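Local coordinates for glutamate receptor IIB,Glutamate receptor IIB (Drosophila melanogaster, PDB 4WXJ), which probably serves as a subunit of a postsynaptic glutamate-gated ion channel at the muscle, with glutamate bound here in its ligand-binding domain, at residues F109-M114 and G243-S248; F22-E27 and E37-Y42; A176-N181 and G193-L198. All blocks are in the same frame, centred on the assembly; numbering follows the deposited sequence.

Interaction 1. Residues F109-M114 and G243-S248; sequences FTVPFM and GILRLS
Ile244 enters the bend formed by Thr110 to Phe113, showing how one branched side chain can mate a helix to a turning chain without a hydrogen bond between the two segments. The apolar contacts spread over its branches. CG2 of Ile244 rests on CB of Phe113 at 3.8 Å. From the strand side, Val111 lies over the helix, its CG2 reaching both CB of Ile244 (4.1 Å) and CG of Leu245 (4.0 Å). With CG set between its backbone N and carbonyl carbon (chi1 60°), Phe113 gives the helix only its CB and sends its ring away, onto Leu46 and Tyr226.

The domain has the two-lobed fold shared with periplasmic binding proteins, and strand 108-123, one of its two interlobe connections, turns a corner here against helix 237-250 of the first lobe.

The methyl end of Ile244 also packs against oxygens: CD1 lies 3.4 Å from OG1 of Thr110 and 3.7 Å from O of Val111, covering a hydroxyl and a carbonyl that are already hydrogen-bonded. The polar part lies within 109-114 and its surroundings. OG1 of Thr110 donates to O of Val111 at 2.9 Å, tilted 35° from the carbonyl plane. That hydroxyl is also hydrogen-bonded to the backbone N of Ile228, which fixes its rotation, while Ser241, one turn before Ile244, bonds the backbone N of Val111.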
loop_
_atom_site.group_PDB
_atom_site.type_symbol
_atom_site.label_atom_id
_atom_site.label_comp_id
_atom_site.label_asym_id
_atom_site.label_seq_id
_atom_site.Cartn_x
_atom_site.Cartn_y
_atom_site.Cartn_z
ATOM N N PHE A 109 -8.893 -10.635 -7.185
ATOM C CA PHE A 109 -8.683 -10.255 -5.793
ATOM C C PHE A 109 -9.630 -11.015 -4.880
ATOM O O PHE A 109 -10.745 -11.363 -5.270
ATOM C CB PHE A 109 -8.885 -8.751 -5.598
ATOM C CG PHE A 109 -7.662 -7.929 -5.882
ATOM C CD1 PHE A 109 -7.435 -7.406 -7.146
ATOM C CD2 PHE A 109 -6.741 -7.670 -4.882
ATOM C CE1 PHE A 109 -6.309 -6.646 -7.406
ATOM C CE2 PHE A 109 -5.616 -6.910 -5.136
ATOM C CZ PHE A 109 -5.400 -6.398 -6.400
ATOM N N THR A 110 -9.177 -11.271 -3.661
ATOM C CA THR A 110 -10.048 -11.804 -2.627
ATOM C C THR A 110 -10.939 -10.680 -2.130
ATOM O O THR A 110 -10.802 -9.533 -2.562
ATOM C CB THR A 110 -9.254 -12.387 -1.444
ATOM O OG1 THR A 110 -8.522 -11.339 -0.795
ATOM C CG2 THR A 110 -8.289 -13.461 -1.918
ATOM N N VAL A 111 -11.854 -11.004 -1.226
ATOM C CA VAL A 111 -12.541 -9.969 -0.468
ATOM C C VAL A 111 -11.472 -9.169 0.266
ATOM O O VAL A 111 -10.425 -9.715 0.612
ATOM C CB VAL A 111 -13.548 -10.544 0.543
ATOM C CG1 VAL A 111 -14.703 -11.212 -0.174
ATOM C CG2 VAL A 111 -12.861 -11.523 1.490
ATOM N N PRO A 112 -11.722 -7.874 0.505
ATOM C CA PRO A 112 -10.673 -7.109 1.187
ATOM C C PRO A 112 -10.442 -7.553 2.628
ATOM O O PRO A 112 -11.379 -8.023 3.274
ATOM C CB PRO A 112 -11.206 -5.673 1.155
ATOM C CG PRO A 112 -12.233 -5.654 0.074
ATOM C CD PRO A 112 -12.842 -7.019 0.080
ATOM N N PHE A 113 -9.211 -7.405 3.115
ATOM C CA PHE A 113 -8.902 -7.680 4.517
ATOM C C PHE A 113 -8.671 -6.388 5.298
ATOM O O PHE A 113 -8.462 -6.417 6.509
ATOM C CB PHE A 113 -7.678 -8.599 4.638
ATOM C CG PHE A 113 -6.417 -8.038 4.037
ATOM C CD1 PHE A 113 -5.601 -7.187 4.765
ATOM C CD2 PHE A 113 -6.032 -8.389 2.752
ATOM C CE1 PHE A 113 -4.436 -6.682 4.216
ATOM C CE2 PHE A 113 -4.870 -7.888 2.198
ATOM C CZ PHE A 113 -4.070 -7.034 2.930
ATOM N N MET A 114 -8.721 -5.255 4.603
ATOM C CA MET A 114 -8.550 -3.960 5.252
ATOM C C MET A 114 -9.160 -2.844 4.411
ATOM O O MET A 114 -8.999 -2.813 3.189
ATOM C CB MET A 114 -7.067 -3.681 5.503
ATOM C CG MET A 114 -6.802 -2.547 6.485
ATOM S SD MET A 114 -5.050 -2.333 6.882
ATOM C CE MET A 114 -4.675 -3.882 7.696
ATOM N N GLY A 243 -11.836 -17.541 4.385
ATOM C CA GLY A 243 -10.885 -17.503 5.482
ATOM C C GLY A 243 -10.704 -16.109 6.055
ATOM O O GLY A 243 -10.704 -15.926 7.273
ATOM N N ILE A 244 -10.543 -15.126 5.174
ATOM C CA ILE A 244 -10.402 -13.733 5.588
ATOM C C ILE A 244 -11.623 -13.270 6.381
ATOM O O ILE A 244 -11.495 -12.595 7.401
ATOM C CB ILE A 244 -10.199 -12.810 4.366
ATOM C CG1 ILE A 244 -8.822 -13.056 3.746
ATOM C CG2 ILE A 244 -10.326 -11.341 4.760
ATOM C CD1 ILE A 244 -8.647 -12.448 2.364
ATOM N N LEU A 245 -12.807 -13.634 5.902
ATOM C CA LEU A 245 -14.050 -13.263 6.565
ATOM C C LEU A 245 -14.209 -13.958 7.920
ATOM O O LEU A 245 -14.780 -13.387 8.848
ATOM C CB LEU A 245 -15.241 -13.585 5.661
ATOM C CG LEU A 245 -15.335 -12.694 4.420
ATOM C CD1 LEU A 245 -16.267 -13.299 3.382
ATOM C CD2 LEU A 245 -15.800 -11.296 4.799
ATOM N N ARG A 246 -13.704 -15.183 8.039
ATOM C CA ARG A 246 -13.724 -15.884 9.322
ATOM C C ARG A 246 -12.900 -15.120 10.351
ATOM O O ARG A 246 -13.376 -14.820 11.447
ATOM C CB ARG A 246 -13.185 -17.309 9.178
ATOM C CG ARG A 246 -13.169 -18.105 10.481
ATOM C CD ARG A 246 -14.570 -18.523 10.891
ATOM N NE ARG A 246 -14.849 -19.901 10.499
ATOM C CZ ARG A 246 -16.068 -20.414 10.361
ATOM N NH1 ARG A 246 -17.142 -19.664 10.571
ATOM N NH2 ARG A 246 -16.212 -21.681 10.000
ATOM N N LEU A 247 -11.658 -14.814 9.988
ATOM C CA LEU A 247 -10.752 -14.084 10.867
ATOM C C LEU A 247 -11.323 -12.717 11.228
ATOM O O LEU A 247 -11.159 -12.242 12.352
ATOM C CB LEU A 247 -9.383 -13.925 10.204
ATOM C CG LEU A 247 -8.659 -15.228 9.844
ATOM C CD1 LEU A 247 -7.402 -14.942 9.035
ATOM C CD2 LEU A 247 -8.320 -16.025 11.094
ATOM N N SER A 248 -11.994 -12.086 10.270
ATOM C CA SER A 248 -12.604 -10.782 10.497
ATOM C C SER A 248 -13.718 -10.867 11.533
ATOM O O SER A 248 -13.734 -10.115 12.506
ATOM C CB SER A 248 -13.159 -10.217 9.189
ATOM O OG SER A 248 -13.759 -8.949 9.399
#

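Interaction 2. Residues F22-E27 and E37-Y42; sequences FSWREE and ERFEGY
Phe22 carries its CG opposite the backbone N (chi1 -172°), and Phe39 swings its own CG beside the N (chi1 -47°), torsions that bring together the rings of two side chains leaving the backbone on the same side. The ring centroids are 4.5 Å apart, the planes oblique. Trp24 completes the aromatic cluster: Phe39 turns its edge, through CE1, to the face of the indole, an edge-to-face pair with planes at 63°. CB of Arg38 covers the face of Phe39 opposite Phe22.

The backbones form a two-stranded antiparallel hairpin. Ser23 N donates to Glu40 O (3.0 Å) and Glu40 N returns a bond to Ser23 O (3.1 Å); beyond them Arg25 N reaches Arg38 O at 2.8 Å. Gly41 then occupies the N-cap position of helix 42-54.

On the side of Ser23 and Glu40, one water accepts from Ser23 OG (2.6 Å) and donates to Trp24 O and Glu40 OE2 (2.8 Å). NH1 of Arg25 makes a weak bond to Glu37 O (3.2 Å), while NE holds a water that donates weakly to Glu40 OE1. Neither carboxylate salt-bridges Arg25, so the attraction to Glu40 probably runs partly through water, while the aromatic side holds by carbon contact.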
loop_
_atom_site.group_PDB
_atom_site.type_symbol
_atom_site.label_atom_id
_atom_site.label_comp_id
_atom_site.label_asym_id
_atom_site.label_seq_id
_atom_site.Cartn_x
_atom_site.Cartn_y
_atom_site.Cartn_z
ATOM N N PHE A 22 5.653 -6.451 5.716
ATOM C CA PHE A 22 6.621 -7.488 5.383
ATOM C C PHE A 22 8.033 -6.921 5.414
ATOM O O PHE A 22 8.331 -5.945 4.727
ATOM C CB PHE A 22 6.309 -8.075 4.005
ATOM C CG PHE A 22 7.136 -9.273 3.648
ATOM C CD1 PHE A 22 8.334 -9.129 2.968
ATOM C CD2 PHE A 22 6.708 -10.546 3.978
ATOM C CE1 PHE A 22 9.093 -10.233 2.635
ATOM C CE2 PHE A 22 7.461 -11.654 3.647
ATOM C CZ PHE A 22 8.654 -11.496 2.971
ATOM N N SER A 23 8.898 -7.528 6.219
ATOM C CA SER A 23 10.278 -7.070 6.326
ATOM C C SER A 23 11.194 -8.172 6.845
ATOM O O SER A 23 10.736 -9.190 7.364
ATOM C CB SER A 23 10.368 -5.849 7.242
ATOM O OG SER A 23 9.932 -6.161 8.552
ATOM N N TRP A 24 12.495 -7.948 6.702
ATOM C CA TRP A 24 13.492 -8.915 7.139
ATOM C C TRP A 24 13.668 -8.863 8.649
ATOM O O TRP A 24 13.936 -7.804 9.215
ATOM C CB TRP A 24 14.826 -8.652 6.441
ATOM C CG TRP A 24 14.776 -8.879 4.966
ATOM C CD1 TRP A 24 14.400 -7.981 4.010
ATOM C CD2 TRP A 24 15.111 -10.087 4.273
ATOM N NE1 TRP A 24 14.481 -8.555 2.764
ATOM C CE2 TRP A 24 14.914 -9.847 2.899
ATOM C CE3 TRP A 24 15.557 -11.347 4.681
ATOM C CZ2 TRP A 24 15.150 -10.821 1.930
ATOM C CZ3 TRP A 24 15.790 -12.312 3.719
ATOM C CH2 TRP A 24 15.587 -12.044 2.360
ATOM N N ARG A 25 13.507 -10.011 9.296
ATOM C CA ARG A 25 13.716 -10.101 10.733
ATOM C C ARG A 25 15.172 -9.842 11.086
ATOM O O ARG A 25 16.082 -10.286 10.385
ATOM C CB ARG A 25 13.297 -11.474 11.259
ATOM C CG ARG A 25 11.800 -11.655 11.403
ATOM C CD ARG A 25 11.470 -13.047 11.909
ATOM N NE ARG A 25 11.976 -13.281 13.259
ATOM C CZ ARG A 25 12.014 -14.471 13.852
ATOM N NH1 ARG A 25 11.579 -15.553 13.217
ATOM N NH2 ARG A 25 12.492 -14.582 15.083
ATOM N N GLU A 26 15.379 -9.107 12.172
ATOM C CA GLU A 26 16.705 -8.935 12.743
ATOM C C GLU A 26 17.212 -10.286 13.244
ATOM O O GLU A 26 16.524 -10.968 14.005
ATOM C CB GLU A 26 16.658 -7.903 13.875
ATOM C CG GLU A 26 17.817 -7.945 14.870
ATOM C CD GLU A 26 17.491 -7.206 16.159
ATOM O OE1 GLU A 26 17.720 -7.772 17.254
ATOM O OE2 GLU A 26 17.000 -6.057 16.077
ATOM N N GLU A 27 18.413 -10.665 12.811
ATOM C CA GLU A 27 19.015 -11.926 13.232
ATOM C C GLU A 27 20.189 -11.660 14.179
ATOM O O GLU A 27 21.037 -10.815 13.886
ATOM C CB GLU A 27 19.476 -12.737 12.018
ATOM C CG GLU A 27 20.301 -11.963 11.002
ATOM C CD GLU A 27 20.643 -12.796 9.779
ATOM O OE1 GLU A 27 20.344 -14.010 9.782
ATOM O OE2 GLU A 27 21.203 -12.236 8.813
ATOM N N GLU A 37 10.714 -18.086 7.887
ATOM C CA GLU A 37 11.111 -17.618 9.209
ATOM C C GLU A 37 12.018 -16.384 9.126
ATOM O O GLU A 37 12.288 -15.740 10.137
ATOM C CB GLU A 37 11.808 -18.751 9.977
ATOM C CG GLU A 37 12.211 -18.398 11.406
ATOM C CD GLU A 37 12.605 -19.610 12.235
ATOM O OE1 GLU A 37 12.512 -20.747 11.726
ATOM O OE2 GLU A 37 13.010 -19.422 13.403
ATOM N N ARG A 38 12.476 -16.048 7.923
ATOM C CA ARG A 38 13.303 -14.857 7.723
ATOM C C ARG A 38 12.521 -13.554 7.872
ATOM O O ARG A 38 13.109 -12.483 8.043
ATOM C CB ARG A 38 13.949 -14.882 6.337
ATOM C CG ARG A 38 15.035 -15.920 6.160
ATOM C CD ARG A 38 15.430 -16.033 4.698
ATOM N NE ARG A 38 14.340 -16.562 3.883
ATOM C CZ ARG A 38 14.345 -16.606 2.554
ATOM N NH1 ARG A 38 15.384 -16.143 1.872
ATOM N NH2 ARG A 38 13.305 -17.109 1.905
ATOM N N PHE A 39 11.195 -13.650 7.803
ATOM C CA PHE A 39 10.349 -12.471 7.640
ATOM C C PHE A 39 9.346 -12.274 8.770
ATOM O O PHE A 39 9.031 -13.205 9.512
ATOM C CB PHE A 39 9.596 -12.564 6.315
ATOM C CG PHE A 39 10.465 -12.943 5.154
ATOM C CD1 PHE A 39 11.435 -12.072 4.688
ATOM C CD2 PHE A 39 10.301 -14.162 4.517
ATOM C CE1 PHE A 39 12.232 -12.412 3.613
ATOM C CE2 PHE A 39 11.095 -14.509 3.441
ATOM C CZ PHE A 39 12.061 -13.633 2.988
ATOM N N GLU A 40 8.845 -11.046 8.877
ATOM C CA GLU A 40 7.834 -10.695 9.866
ATOM C C GLU A 40 6.978 -9.545 9.348
ATOM O O GLU A 40 7.350 -8.867 8.389
ATOM C CB GLU A 40 8.485 -10.311 11.194
ATOM C CG GLU A 40 9.316 -9.036 11.134
ATOM C CD GLU A 40 9.979 -8.713 12.459
ATOM O OE1 GLU A 40 9.741 -9.446 13.442
ATOM O OE2 GLU A 40 10.738 -7.724 12.519
ATOM N N GLY A 41 5.835 -9.330 9.991
ATOM C CA GLY A 41 4.950 -8.236 9.635
ATOM C C GLY A 41 3.498 -8.657 9.562
ATOM O O GLY A 41 3.173 -9.841 9.674
ATOM N N TYR A 42 2.629 -7.668 9.380
ATOM C CA TYR A 42 1.190 -7.885 9.278
ATOM C C TYR A 42 0.847 -8.953 8.245
ATOM O O TYR A 42 0.053 -9.855 8.514
ATOM C CB TYR A 42 0.489 -6.571 8.918
ATOM C CG TYR A 42 -1.003 -6.703 8.714
ATOM C CD1 TYR A 42 -1.522 -7.143 7.502
ATOM C CD2 TYR A 42 -1.892 -6.380 9.728
ATOM C CE1 TYR A 42 -2.881 -7.269 7.313
ATOM C CE2 TYR A 42 -3.255 -6.498 9.546
ATOM C CZ TYR A 42 -3.743 -6.945 8.337
ATOM O OH TYR A 42 -5.098 -7.065 8.150
HETATM O O HOH W 1 7.349 -5.673 8.939
HETATM O O HOH W 2 11.827 -6.584 10.264
HETATM O O HOH W 3 15.817 -12.254 8.528
HETATM O O HOH W 4 12.273 -11.052 14.876
#

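Interaction 3. Residues A176-N181 and G193-L198; sequences AFTKNN and GTYAFL
Tyr195 and Phe197, two residues apart on one strand, both point toward the loop 176-181 but meet it in different ways. Tyr195 comes end-on: with CG opposite its backbone N (chi1 -178°), the ring reaches straight across and OH donates to Ala176 O at 2.7 Å. The C=O...donor angle of 162° makes this a nearly linear approach to the oxygen, which itself lies close to the ring plane. CG2 of Thr178 flanks the same hydroxyl at 3.9 Å. A phenylalanine in place of Tyr195 would probably leave the carbonyl of Ala176 without this donor and the loop less firmly tied to the strand.

This is the second lobe of the clamshell-like binding domain, where strand 195-200 runs in the central sheet beside strand 141-143 and the loop leads into helix 181-191. Asn180 is the N-cap of that helix, its OD1 accepting from the N of Glu183. Val188, farther along it, touches both aromatic rings.

Phe197 offers the rim of its ring instead of a polar end. Asn181 meets that edge at a right angle, amide and ring planes 83° apart, with ND2 3.8 Å from CE2 of Phe197. Around the ring, Thr178 OG1 stands 3.5 Å from CE1 of Phe197, obliquely placed. That hydroxyl donates within the loop to Asn180 O (3.2 Å), coming from above the carbonyl plane. The other end of the Asn181 amide, OD1, has a weak hydrogen bond to the OH of Tyr68, a residue of the glutamate pocket.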
loop_
_atom_site.group_PDB
_atom_site.type_symbol
_atom_site.label_atom_id
_atom_site.label_comp_id
_atom_site.label_asym_id
_atom_site.label_seq_id
_atom_site.Cartn_x
_atom_site.Cartn_y
_atom_site.Cartn_z
ATOM N N ALA A 176 8.003 15.126 -8.239
ATOM C CA ALA A 176 7.209 15.114 -7.017
ATOM C C ALA A 176 6.949 13.693 -6.528
ATOM O O ALA A 176 6.578 13.490 -5.373
ATOM C CB ALA A 176 5.892 15.843 -7.238
ATOM N N PHE A 177 7.156 12.712 -7.401
ATOM C CA PHE A 177 6.839 11.324 -7.079
ATOM C C PHE A 177 8.014 10.587 -6.433
ATOM O O PHE A 177 9.170 10.978 -6.592
ATOM C CB PHE A 177 6.387 10.591 -8.339
ATOM C CG PHE A 177 5.177 11.203 -8.985
ATOM C CD1 PHE A 177 3.903 10.818 -8.605
ATOM C CD2 PHE A 177 5.313 12.171 -9.965
ATOM C CE1 PHE A 177 2.788 11.382 -9.194
ATOM C CE2 PHE A 177 4.203 12.740 -10.557
ATOM C CZ PHE A 177 2.938 12.344 -10.171
ATOM N N THR A 178 7.696 9.518 -5.704
ATOM C CA THR A 178 8.690 8.724 -4.983
ATOM C C THR A 178 8.524 7.240 -5.304
ATOM O O THR A 178 7.521 6.836 -5.891
ATOM C CB THR A 178 8.574 8.923 -3.464
ATOM O OG1 THR A 178 7.330 8.381 -3.004
ATOM C CG2 THR A 178 8.645 10.401 -3.106
ATOM N N LYS A 179 9.502 6.430 -4.907
ATOM C CA LYS A 179 9.486 5.007 -5.234
ATOM C C LYS A 179 8.688 4.188 -4.218
ATOM O O LYS A 179 8.211 3.099 -4.536
ATOM C CB LYS A 179 10.917 4.464 -5.334
ATOM C CG LYS A 179 11.588 4.170 -4.002
ATOM C CD LYS A 179 13.053 3.792 -4.188
ATOM C CE LYS A 179 13.193 2.429 -4.852
ATOM N NZ LYS A 179 14.614 1.995 -4.958
ATOM N N ASN A 180 8.548 4.703 -3.000
ATOM C CA ASN A 180 7.814 3.991 -1.955
ATOM C C ASN A 180 7.448 4.895 -0.780
ATOM O O ASN A 180 7.788 6.078 -0.770
ATOM C CB ASN A 180 8.633 2.792 -1.462
ATOM C CG ASN A 180 10.034 3.180 -1.005
ATOM O OD1 ASN A 180 10.252 4.262 -0.461
ATOM N ND2 ASN A 180 10.992 2.287 -1.231
ATOM N N ASN A 181 6.750 4.331 0.205
ATOM C CA ASN A 181 6.353 5.080 1.395
ATOM C C ASN A 181 7.555 5.612 2.169
ATOM O O ASN A 181 7.522 6.730 2.682
ATOM C CB ASN A 181 5.503 4.207 2.324
ATOM C CG ASN A 181 4.097 3.989 1.801
ATOM O OD1 ASN A 181 3.640 2.854 1.671
ATOM N ND2 ASN A 181 3.401 5.079 1.503
ATOM N N GLY A 193 9.053 21.045 5.707
ATOM C CA GLY A 193 7.737 21.631 5.495
ATOM C C GLY A 193 7.503 22.196 4.105
ATOM O O GLY A 193 6.492 22.862 3.866
ATOM N N THR A 194 8.427 21.935 3.186
ATOM C CA THR A 194 8.271 22.374 1.801
ATOM C C THR A 194 7.769 21.232 0.917
ATOM O O THR A 194 7.623 21.395 -0.296
ATOM C CB THR A 194 9.592 22.913 1.225
ATOM O OG1 THR A 194 10.579 21.873 1.217
ATOM C CG2 THR A 194 10.096 24.085 2.056
ATOM N N TYR A 195 7.502 20.080 1.529
ATOM C CA TYR A 195 6.979 18.928 0.802
ATOM C C TYR A 195 5.999 18.133 1.659
ATOM O O TYR A 195 6.309 17.759 2.790
ATOM C CB TYR A 195 8.120 18.021 0.338
ATOM C CG TYR A 195 7.657 16.828 -0.472
ATOM C CD1 TYR A 195 7.363 16.953 -1.825
ATOM C CD2 TYR A 195 7.515 15.578 0.115
ATOM C CE1 TYR A 195 6.942 15.867 -2.569
ATOM C CE2 TYR A 195 7.096 14.486 -0.621
ATOM C CZ TYR A 195 6.809 14.636 -1.962
ATOM O OH TYR A 195 6.391 13.552 -2.696
ATOM N N ALA A 196 4.813 17.886 1.106
ATOM C CA ALA A 196 3.797 17.074 1.761
ATOM C C ALA A 196 3.584 15.796 0.958
ATOM O O ALA A 196 3.692 15.798 -0.267
ATOM C CB ALA A 196 2.506 17.849 1.898
ATOM N N PHE A 197 3.283 14.705 1.651
ATOM C CA PHE A 197 3.188 13.398 1.016
ATOM C C PHE A 197 1.760 12.870 1.088
ATOM O O PHE A 197 1.204 12.692 2.170
ATOM C CB PHE A 197 4.161 12.419 1.681
ATOM C CG PHE A 197 4.310 11.111 0.953
ATOM C CD1 PHE A 197 4.636 11.083 -0.392
ATOM C CD2 PHE A 197 4.150 9.910 1.624
ATOM C CE1 PHE A 197 4.781 9.881 -1.060
ATOM C CE2 PHE A 197 4.296 8.706 0.962
ATOM C CZ PHE A 197 4.610 8.691 -0.381
ATOM N N LEU A 198 1.169 12.644 -0.081
ATOM C CA LEU A 198 -0.168 12.079 -0.172
ATOM C C LEU A 198 -0.070 10.559 -0.136
ATOM O O LEU A 198 0.586 9.946 -0.981
ATOM C CB LEU A 198 -0.860 12.557 -1.447
ATOM C CG LEU A 198 -1.315 14.016 -1.412
ATOM C CD1 LEU A 198 -1.096 14.675 -2.760
ATOM C CD2 LEU A 198 -2.773 14.114 -0.995
#

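How the interactions relate
The three contacts sample both lobes around one ligand. Interactions 1 and 2 have centres 22 Å apart yet touch in the first lobe: Tyr42, at the end of segment 37-42, puts its OH 3.4 Å from CD1 of Phe113 and 3.2 Å from CE of Met114. Interaction 3 belongs to the second lobe, its centre 30 Å from that of interaction 1, but neighbouring strands 108-123 and 195-200 place both on the same sheet. Interaction 3 comes nearest the ligand: the side chain of Asn181 is about 4 Å from the bound glutamic acid (GLU). The side chain of Phe113 is about 9 Å from the bound GLU, and the side chain of Phe22 is about 13 Å from the bound GLU. Strand 195-200 itself ends at Glu200, which binds glutamate.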